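Local coordinates for protein ecto-NAD+ glycohydrolase (CD38 molecule) (Bos taurus, PDB 3GC6) that is a glycosylated, disulfide-bonded ecto-enzyme of the ADP-ribosyl cyclase family, with a four-stranded parallel sheet and a set of helices in each chain, at residues K89-A94 with L114-R119; L93-A98 with L103-D108. The protein carries 1 engineered substitution. One frame throughout, in Å; residues are numbered along the deposited sequence. Where two conformers were deposited one is given.

Contact 1: residues K89-A94 with L114-R119. With NAG (2-acetamido-2-deoxy-beta-D-glucopyranose), chain C.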
ATOM      1  N   LYS A  89      -3.010  31.441   0.214  1.00  4.21           N
ATOM      2  CA  LYS A  89      -3.497  32.263   1.342  1.00  4.59           C
ATOM      3  C   LYS A  89      -4.858  31.817   1.892  1.00  4.78           C
ATOM      4  O   LYS A  89      -5.488  32.549   2.648  1.00  5.01           O
ATOM      5  CB  LYS A  89      -3.532  33.764   1.008  1.00  4.85           C
ATOM      6  CG  LYS A  89      -2.348  34.283   0.160  1.00  5.94           C
ATOM      7  CD  LYS A  89      -1.020  34.029   0.846  1.00  7.76           C
ATOM      8  CE  LYS A  89       0.188  34.537   0.012  1.00  9.41           C
ATOM      9  NZ  LYS A  89       0.187  36.004  -0.254  1.00 10.75           N
ATOM     10  N   THR A  90      -5.278  30.598   1.547  1.00  4.40           N
ATOM     11  CA  THR A  90      -6.589  30.060   1.938  1.00  4.59           C
ATOM     12  C   THR A  90      -6.435  28.620   2.457  1.00  4.79           C
ATOM     13  O   THR A  90      -7.292  27.764   2.212  1.00  4.82           O
ATOM     14  CB  THR A  90      -7.517  29.997   0.712  1.00  4.47           C
ATOM     15  OG1 THR A  90      -6.815  29.283  -0.320  1.00  4.03           O
ATOM     16  CG2 THR A  90      -7.849  31.412   0.224  1.00  4.74           C
ATOM     17  N   LYS A  91      -5.368  28.367   3.205  1.00  5.14           N
ATOM     18  CA  LYS A  91      -5.045  26.987   3.569  1.00  5.66           C
ATOM     19  C   LYS A  91      -6.232  26.235   4.153  1.00  5.46           C
ATOM     20  O   LYS A  91      -6.561  25.143   3.707  1.00  5.54           O
ATOM     21  CB  LYS A  91      -3.901  26.946   4.584  1.00  6.18           C
ATOM     22  CG  LYS A  91      -3.462  25.522   4.874  1.00  8.14           C
ATOM     23  CD  LYS A  91      -2.172  25.469   5.680  1.00 10.09           C
ATOM     24  CE  LYS A  91      -1.717  24.019   5.889  1.00 11.56           C
ATOM     25  NZ  LYS A  91      -1.260  23.333   4.636  1.00 11.77           N
ATOM     26  N   GLU A  92      -6.843  26.792   5.183  1.00  5.70           N
ATOM     27  CA  GLU A  92      -7.918  26.060   5.869  1.00  5.88           C
ATOM     28  C   GLU A  92      -9.136  25.819   4.943  1.00  5.46           C
ATOM     29  O   GLU A  92      -9.671  24.710   4.835  1.00  5.38           O
ATOM     30  CB  GLU A  92      -8.326  26.802   7.158  1.00  6.29           C
ATOM     31  CG  GLU A  92      -7.372  26.582   8.366  1.00  8.47           C
ATOM     32  CD  GLU A  92      -6.058  27.379   8.295  1.00 11.33           C
ATOM     33  OE1 GLU A  92      -5.971  28.276   7.427  1.00 12.82           O
ATOM     34  OE2 GLU A  92      -5.113  27.109   9.085  1.00 12.61           O
ATOM     35  N   LEU A  93      -9.553  26.868   4.256  1.00  5.24           N
ATOM     36  CA  LEU A  93     -10.724  26.759   3.386  1.00  4.78           C
ATOM     37  C   LEU A  93     -10.474  25.797   2.230  1.00  4.69           C
ATOM     38  O   LEU A  93     -11.340  24.986   1.904  1.00  4.49           O
ATOM     39  CB  LEU A  93     -11.086  28.129   2.835  1.00  4.89           C
ATOM     40  CG  LEU A  93     -12.207  28.096   1.806  1.00  4.70           C
ATOM     41  CD1 LEU A  93     -13.556  27.630   2.374  1.00  5.44           C
ATOM     42  CD2 LEU A  93     -12.290  29.489   1.162  1.00  5.28           C
ATOM     43  N   ALA A  94      -9.298  25.905   1.607  1.00  4.57           N
ATOM     44  CA  ALA A  94      -9.012  25.090   0.429  1.00  4.48           C
ATOM     45  C   ALA A  94      -9.028  23.613   0.784  1.00  4.86           C
ATOM     46  O   ALA A  94      -9.529  22.784   0.014  1.00  4.63           O
ATOM     47  CB  ALA A  94      -7.639  25.491  -0.210  1.00  4.92           C
ATOM     48  N   LEU A 114       3.074  13.428   3.196  1.00  3.50           N
ATOM     49  CA  LEU A 114       4.181  13.121   4.114  1.00  3.77           C
ATOM     50  C   LEU A 114       4.760  14.398   4.741  1.00  3.66           C
ATOM     51  O   LEU A 114       5.055  14.421   5.928  1.00  3.97           O
ATOM     52  CB  LEU A 114       5.318  12.408   3.384  1.00  4.02           C
ATOM     53  CG  LEU A 114       5.342  10.896   3.360  1.00  5.64           C
ATOM     54  CD1 LEU A 114       3.976  10.263   3.237  1.00  6.00           C
ATOM     55  CD2 LEU A 114       6.428  10.330   2.359  1.00  5.23           C
ATOM     56  N   ALA A 115       4.961  15.437   3.916  1.00  3.41           N
ATOM     57  CA  ALA A 115       5.765  16.595   4.320  1.00  3.22           C
ATOM     58  C   ALA A 115       4.969  17.716   4.973  1.00  3.62           C
ATOM     59  O   ALA A 115       5.529  18.565   5.624  1.00  3.60           O
ATOM     60  CB  ALA A 115       6.502  17.124   3.079  1.00  3.63           C
ATOM     61  N   ASP A 116       3.639  17.702   4.833  1.00  3.70           N
ATOM     62  CA  ASP A 116       2.828  18.839   5.264  1.00  4.17           C
ATOM     63  C   ASP A 116       3.073  19.145   6.737  1.00  3.77           C
ATOM     64  O   ASP A 116       2.953  18.244   7.586  1.00  3.94           O
ATOM     65  CB  ASP A 116       1.346  18.484   5.079  1.00  4.20           C
ATOM     66  CG  ASP A 116       0.424  19.707   5.167  1.00  5.97           C
ATOM     67  OD1 ASP A 116       0.891  20.848   5.111  1.00  6.22           O
ATOM     68  OD2 ASP A 116      -0.796  19.479   5.269  1.00  8.30           O
ATOM     69  N   GLY A 117       3.405  20.407   7.022  1.00  4.16           N
ATOM     70  CA  GLY A 117       3.603  20.834   8.407  1.00  4.29           C
ATOM     71  C   GLY A 117       4.935  20.475   9.032  1.00  4.61           C
ATOM     72  O   GLY A 117       5.207  20.899  10.171  1.00  5.44           O
ATOM     73  N   LEU A 118       5.771  19.717   8.321  1.00  3.97           N
ATOM     74  CA  LEU A 118       7.062  19.317   8.880  1.00  3.84           C
ATOM     75  C   LEU A 118       8.192  20.286   8.496  1.00  3.67           C
ATOM     76  O   LEU A 118       8.067  21.100   7.554  1.00  3.98           O
ATOM     77  CB  LEU A 118       7.460  17.911   8.441  1.00  3.98           C
ATOM     78  CG  LEU A 118       6.383  16.842   8.613  1.00  3.69           C
ATOM     79  CD1 LEU A 118       6.934  15.443   8.268  1.00  4.04           C
ATOM     80  CD2 LEU A 118       5.858  16.866  10.058  1.00  4.28           C
ATOM     81  N   ARG A 119       9.283  20.182   9.257  0.50  3.96           N
ATOM     82  CA  ARG A 119      10.521  20.915   9.010  0.50  4.25           C
ATOM     83  C   ARG A 119      11.646  19.900   8.928  0.50  4.01           C
ATOM     84  O   ARG A 119      11.626  18.886   9.621  0.50  4.00           O
ATOM     85  CB  ARG A 119      10.792  21.881  10.169  0.50  4.47           C
ATOM     86  CG  ARG A 119       9.671  22.879  10.419  0.50  5.50           C
ATOM     87  CD  ARG A 119       9.479  23.749   9.200  0.50  6.64           C
ATOM     88  NE  ARG A 119       8.456  24.779   9.360  0.50  7.78           N
ATOM     89  CZ  ARG A 119       8.681  25.979   9.881  0.50  8.65           C
ATOM     90  NH1 ARG A 119       9.900  26.303  10.303  0.50  9.01           N
ATOM     91  NH2 ARG A 119       7.689  26.857   9.978  0.50  9.01           N
TER
HETATM   92  C1  NAG C   1      -7.602  35.245   4.210  1.00  5.44           C
HETATM   93  C2  NAG C   1      -8.284  34.053   4.898  1.00  6.08           C
HETATM   94  C3  NAG C   1      -8.295  34.278   6.422  1.00  6.75           C
HETATM   95  C4  NAG C   1      -6.945  34.735   6.994  1.00  7.64           C
HETATM   96  C5  NAG C   1      -6.383  35.869   6.140  1.00  7.20           C
HETATM   97  C6  NAG C   1      -4.973  36.311   6.570  1.00  7.26           C
HETATM   98  C7  NAG C   1      -9.997  32.859   3.602  1.00  5.58           C
HETATM   99  C8  NAG C   1     -11.380  32.915   3.030  1.00  5.96           C
HETATM  100  N2  NAG C   1      -9.660  33.872   4.422  1.00  5.56           N
HETATM  101  O3  NAG C   1      -8.768  33.124   7.088  1.00  8.00           O
HETATM  102  O4  NAG C   1      -7.110  35.179   8.350  1.00  8.94           O
HETATM  103  O5  NAG C   1      -6.319  35.419   4.796  1.00  6.80           O
HETATM  104  O6  NAG C   1      -4.105  35.197   6.638  1.00  8.19           O
HETATM  105  O7  NAG C   1      -9.243  31.922   3.325  1.00  5.61           O
HETATM  106  O   HOH W   1      -3.638  20.947   5.572  1.00 18.36           O

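Contact 2: residues L93-A98 with L103-D108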
ATOM      1  N   LEU A  93      -9.553  26.868   4.256  1.00  5.24           N
ATOM      2  CA  LEU A  93     -10.724  26.759   3.386  1.00  4.78           C
ATOM      3  C   LEU A  93     -10.474  25.797   2.230  1.00  4.69           C
ATOM      4  O   LEU A  93     -11.340  24.986   1.904  1.00  4.49           O
ATOM      5  CB  LEU A  93     -11.086  28.129   2.835  1.00  4.89           C
ATOM      6  CG  LEU A  93     -12.207  28.096   1.806  1.00  4.70           C
ATOM      7  CD1 LEU A  93     -13.556  27.630   2.374  1.00  5.44           C
ATOM      8  CD2 LEU A  93     -12.290  29.489   1.162  1.00  5.28           C
ATOM      9  N   ALA A  94      -9.298  25.905   1.607  1.00  4.57           N
ATOM     10  CA  ALA A  94      -9.012  25.090   0.429  1.00  4.48           C
ATOM     11  C   ALA A  94      -9.028  23.613   0.784  1.00  4.86           C
ATOM     12  O   ALA A  94      -9.529  22.784   0.014  1.00  4.63           O
ATOM     13  CB  ALA A  94      -7.639  25.491  -0.210  1.00  4.92           C
ATOM     14  N   HIS A  95      -8.507  23.285   1.959  1.00  4.75           N
ATOM     15  CA  HIS A  95      -8.434  21.870   2.339  1.00  5.02           C
ATOM     16  C   HIS A  95      -9.801  21.345   2.759  1.00  4.95           C
ATOM     17  O   HIS A  95     -10.159  20.215   2.424  1.00  5.17           O
ATOM     18  CB  HIS A  95      -7.292  21.645   3.319  1.00  5.28           C
ATOM     19  CG  HIS A  95      -5.952  21.990   2.725  1.00  6.54           C
ATOM     20  ND1 HIS A  95      -5.215  21.094   1.966  1.00  7.89           N
ATOM     21  CD2 HIS A  95      -5.243  23.149   2.720  1.00  6.80           C
ATOM     22  CE1 HIS A  95      -4.104  21.675   1.543  1.00  6.05           C
ATOM     23  NE2 HIS A  95      -4.095  22.922   1.988  1.00  8.78           N
ATOM     24  N   GLU A  96     -10.598  22.202   3.396  1.00  4.87           N
ATOM     25  CA  GLU A  96     -11.993  21.815   3.684  1.00  4.79           C
ATOM     26  C   GLU A  96     -12.748  21.556   2.377  1.00  4.67           C
ATOM     27  O   GLU A  96     -13.447  20.547   2.231  1.00  4.73           O
ATOM     28  CB  GLU A  96     -12.697  22.879   4.537  1.00  5.13           C
ATOM     29  CG  GLU A  96     -14.157  22.537   4.908  1.00  4.88           C
ATOM     30  CD  GLU A  96     -14.313  21.265   5.734  1.00  6.50           C
ATOM     31  OE1 GLU A  96     -13.310  20.772   6.313  1.00  6.59           O
ATOM     32  OE2 GLU A  96     -15.472  20.779   5.806  1.00  6.26           O
ATOM     33  N   TYR A  97     -12.602  22.465   1.413  1.00  4.41           N
ATOM     34  CA  TYR A  97     -13.258  22.290   0.120  1.00  4.47           C
ATOM     35  C   TYR A  97     -12.809  20.988  -0.550  1.00  4.59           C
ATOM     36  O   TYR A  97     -13.633  20.211  -1.032  1.00  4.34           O
ATOM     37  CB  TYR A  97     -12.910  23.500  -0.748  1.00  4.39           C
ATOM     38  CG  TYR A  97     -13.225  23.409  -2.227  1.00  4.29           C
ATOM     39  CD1 TYR A  97     -14.538  23.499  -2.690  1.00  5.22           C
ATOM     40  CD2 TYR A  97     -12.202  23.336  -3.157  1.00  5.33           C
ATOM     41  CE1 TYR A  97     -14.823  23.482  -4.061  1.00  5.46           C
ATOM     42  CE2 TYR A  97     -12.478  23.318  -4.522  1.00  5.68           C
ATOM     43  CZ  TYR A  97     -13.772  23.364  -4.958  1.00  5.73           C
ATOM     44  OH  TYR A  97     -14.038  23.350  -6.312  1.00  6.98           O
ATOM     45  N   ALA A  98     -11.501  20.742  -0.584  1.00  4.91           N
ATOM     46  CA  ALA A  98     -11.006  19.538  -1.228  1.00  4.79           C
ATOM     47  C   ALA A  98     -11.546  18.314  -0.545  1.00  4.93           C
ATOM     48  O   ALA A  98     -11.908  17.360  -1.228  1.00  4.99           O
ATOM     49  CB  ALA A  98      -9.495  19.512  -1.251  1.00  5.06           C
ATOM     50  N   LEU A 103     -11.573  16.204  -3.826  1.00  5.00           N
ATOM     51  CA  LEU A 103     -10.552  16.716  -4.748  1.00  4.51           C
ATOM     52  C   LEU A 103      -9.180  16.638  -4.059  1.00  4.55           C
ATOM     53  O   LEU A 103      -9.059  16.257  -2.874  1.00  4.86           O
ATOM     54  CB  LEU A 103     -10.841  18.185  -5.110  1.00  4.56           C
ATOM     55  CG  LEU A 103     -12.244  18.395  -5.683  1.00  4.53           C
ATOM     56  CD1 LEU A 103     -12.568  19.891  -5.838  1.00  4.84           C
ATOM     57  CD2 LEU A 103     -12.446  17.638  -6.999  1.00  5.71           C
ATOM     58  N   MET A 104      -8.120  16.969  -4.793  1.00  4.12           N
ATOM     59  CA  MET A 104      -6.791  16.871  -4.193  1.00  4.35           C
ATOM     60  C   MET A 104      -5.966  18.154  -4.338  1.00  4.07           C
ATOM     61  O   MET A 104      -5.736  18.623  -5.472  1.00  4.31           O
ATOM     62  CB  MET A 104      -5.976  15.710  -4.777  1.00  4.96           C
ATOM     63  CG  MET A 104      -6.655  14.377  -4.636  1.00  5.50           C
ATOM     64  SD  MET A 104      -5.757  13.054  -5.535  1.00  8.52           S
ATOM     65  CE  MET A 104      -4.391  13.120  -4.522  1.00  5.85           C
ATOM     66  N   THR A 105      -5.551  18.722  -3.202  1.00  3.87           N
ATOM     67  CA  THR A 105      -4.515  19.763  -3.183  1.00  3.90           C
ATOM     68  C   THR A 105      -3.120  19.114  -3.239  1.00  3.88           C
ATOM     69  O   THR A 105      -3.009  17.888  -3.180  1.00  4.00           O
ATOM     70  CB  THR A 105      -4.553  20.630  -1.897  1.00  4.15           C
ATOM     71  OG1 THR A 105      -4.222  19.821  -0.765  1.00  4.44           O
ATOM     72  CG2 THR A 105      -5.962  21.237  -1.689  1.00  3.97           C
ATOM     73  N   LEU A 106      -2.092  19.967  -3.283  1.00  4.04           N
ATOM     74  CA  LEU A 106      -0.714  19.475  -3.286  1.00  3.99           C
ATOM     75  C   LEU A 106      -0.481  18.643  -2.030  1.00  4.10           C
ATOM     76  O   LEU A 106       0.233  17.648  -2.066  1.00  4.19           O
ATOM     77  CB  LEU A 106       0.246  20.661  -3.333  1.00  4.39           C
ATOM     78  CG  LEU A 106       1.752  20.347  -3.401  1.00  4.82           C
ATOM     79  CD1 LEU A 106       2.044  19.496  -4.620  1.00  5.36           C
ATOM     80  CD2 LEU A 106       2.573  21.635  -3.389  1.00  5.06           C
ATOM     81  N   GLU A 107      -1.079  19.067  -0.919  1.00  4.02           N
ATOM     82  CA  GLU A 107      -0.886  18.374   0.354  1.00  4.59           C
ATOM     83  C   GLU A 107      -1.671  17.077   0.453  1.00  4.78           C
ATOM     84  O   GLU A 107      -1.565  16.357   1.450  1.00  4.90           O
ATOM     85  CB  GLU A 107      -1.215  19.326   1.511  1.00  5.09           C
ATOM     86  CG  GLU A 107      -0.329  20.540   1.587  1.00  5.28           C
ATOM     87  CD  GLU A 107      -0.617  21.594   0.509  1.00  6.39           C
ATOM     88  OE1 GLU A 107      -1.753  21.659   0.001  1.00  5.20           O
ATOM     89  OE2 GLU A 107       0.264  22.396   0.186  1.00  8.04           O
ATOM     90  N   ASP A 108      -2.437  16.757  -0.595  1.00  4.39           N
ATOM     91  CA  ASP A 108      -3.171  15.504  -0.664  1.00  4.74           C
ATOM     92  C   ASP A 108      -2.488  14.480  -1.587  1.00  4.34           C
ATOM     93  O   ASP A 108      -2.986  13.377  -1.775  1.00  4.87           O
ATOM     94  CB  ASP A 108      -4.614  15.759  -1.114  1.00  4.89           C
ATOM     95  CG  ASP A 108      -5.387  16.626  -0.135  1.00  6.45           C
ATOM     96  OD1 ASP A 108      -5.407  16.260   1.080  1.00  6.42           O
ATOM     97  OD2 ASP A 108      -5.995  17.642  -0.561  1.00  5.91           O
TER
HETATM   98  O   HOH W   2      -7.182  18.844   1.591  1.00 12.71           O

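Contact 1: residues K89-A94 with L114-R119
Lys91 and Asp116 reach toward each other from opposite directions and meet in a single salt bridge. The ammonium NZ lies 3.3 Å from Asp116 OD1, a weak hydrogen bond, and 3.9 Å from OD2, so the carboxylate is approached mainly through one oxygen. Lysine suits the 11.5 Å span between the CA atoms of the pair: its chain runs extended from CB to CE and bends only at chi4 (68°). Asp116, its CG anti to the backbone N (chi1 -166°), carries a short carboxylate out from the turn to meet the long lysine.

A water links them more loosely, donating to Asp116 OD2 at 3.2 Å and accepting weakly from Lys91 NZ.

Further hydrogen bonds hold the backbone on both sides of the pair. Thr90 occupies the N-cap position, its carbonyl O taking Ala94 N; its hydroxyl does not cap the helix but bonds to Val168 O of the neighbouring strand. Asp116 and Gly117 form the middle of a type II turn closed by Leu118 N and Ala115 O at 2.9 Å; the positive phi of Gly117 (79°) is easy without a CB. Arg27 binds the carbonyls of Leu114 and Asp116.

Beside 89-94, the N-acetyl oxygen O7 of NAG, part of a protein-attached glycan, lies 3.4 Å from Thr90 CG2.

The arrangement is a weak surface ion pair between the first turn of helix 91-101 and the type II turn after helix 110-115.

Contact 2: residues L93-A98 with L103-D108
The His95 imidazole meets Glu107 at its edge, where OE1 lies near the ring plane and the carboxylate is turned 75° from it; the close spacing makes the place of OE1 doubtful. Trp87 stands at the same place, packing edge-to-face with His95 and bonded through NE1 to Glu107 OE1. Thr105 crosses His95 at about a right angle, its OG1 3.2 Å from ND1. Also at the imidazole edge, a water lies 3.0 Å from His95 ND1 and donates to Asp108 OD2. The Tyr97 ring touches Leu103 obliquely, CE2 to CD1 3.7 Å, and also meets Phe243.

Asp108 OD2 also accepts Thr105 N at 2.9 Å, on its anti lone pair, while Asp108 N bonds to Thr105 O. These two bonds probably help hold the chain where the 3-10 segment 106-108 begins. Thr105 turns its methyl CG2 toward Ala98 CB at 4.0 Å, where alanine's small side chain permits close approach.

Leu103 N binds Ala98 O (2.9 Å, 157°) on a carbonyl lone pair, a 6→1 bond. The chain thus turns back at the C-terminal end of helix 91-101, with Met104 pairing its backbone with Gln83 and Val85 beside the parallel sheet's edge strand.

In the fold
Both contacts start from helix 91-101 and share Leu93 and Ala94; their centres lie 9 Å apart. Contact 2 is local: it joins the helix to the loop that leads on to helix 110-115, and it is largely buried. Contact 1 spans a longer piece of chain, from the start of helix 91-101 to the turn after helix 110-115, and lies at the surface. They touch where Glu107 CG packs 3.7 Å from Asp116 OD1. Helix 91-101 follows edge strand 85-88 and packs on strand 164-170, whereas helix 110-115 lies against helices 20-35 and 145-159. Both contacts thus lie where the parallel-sheet part of the fold passes into its helical part.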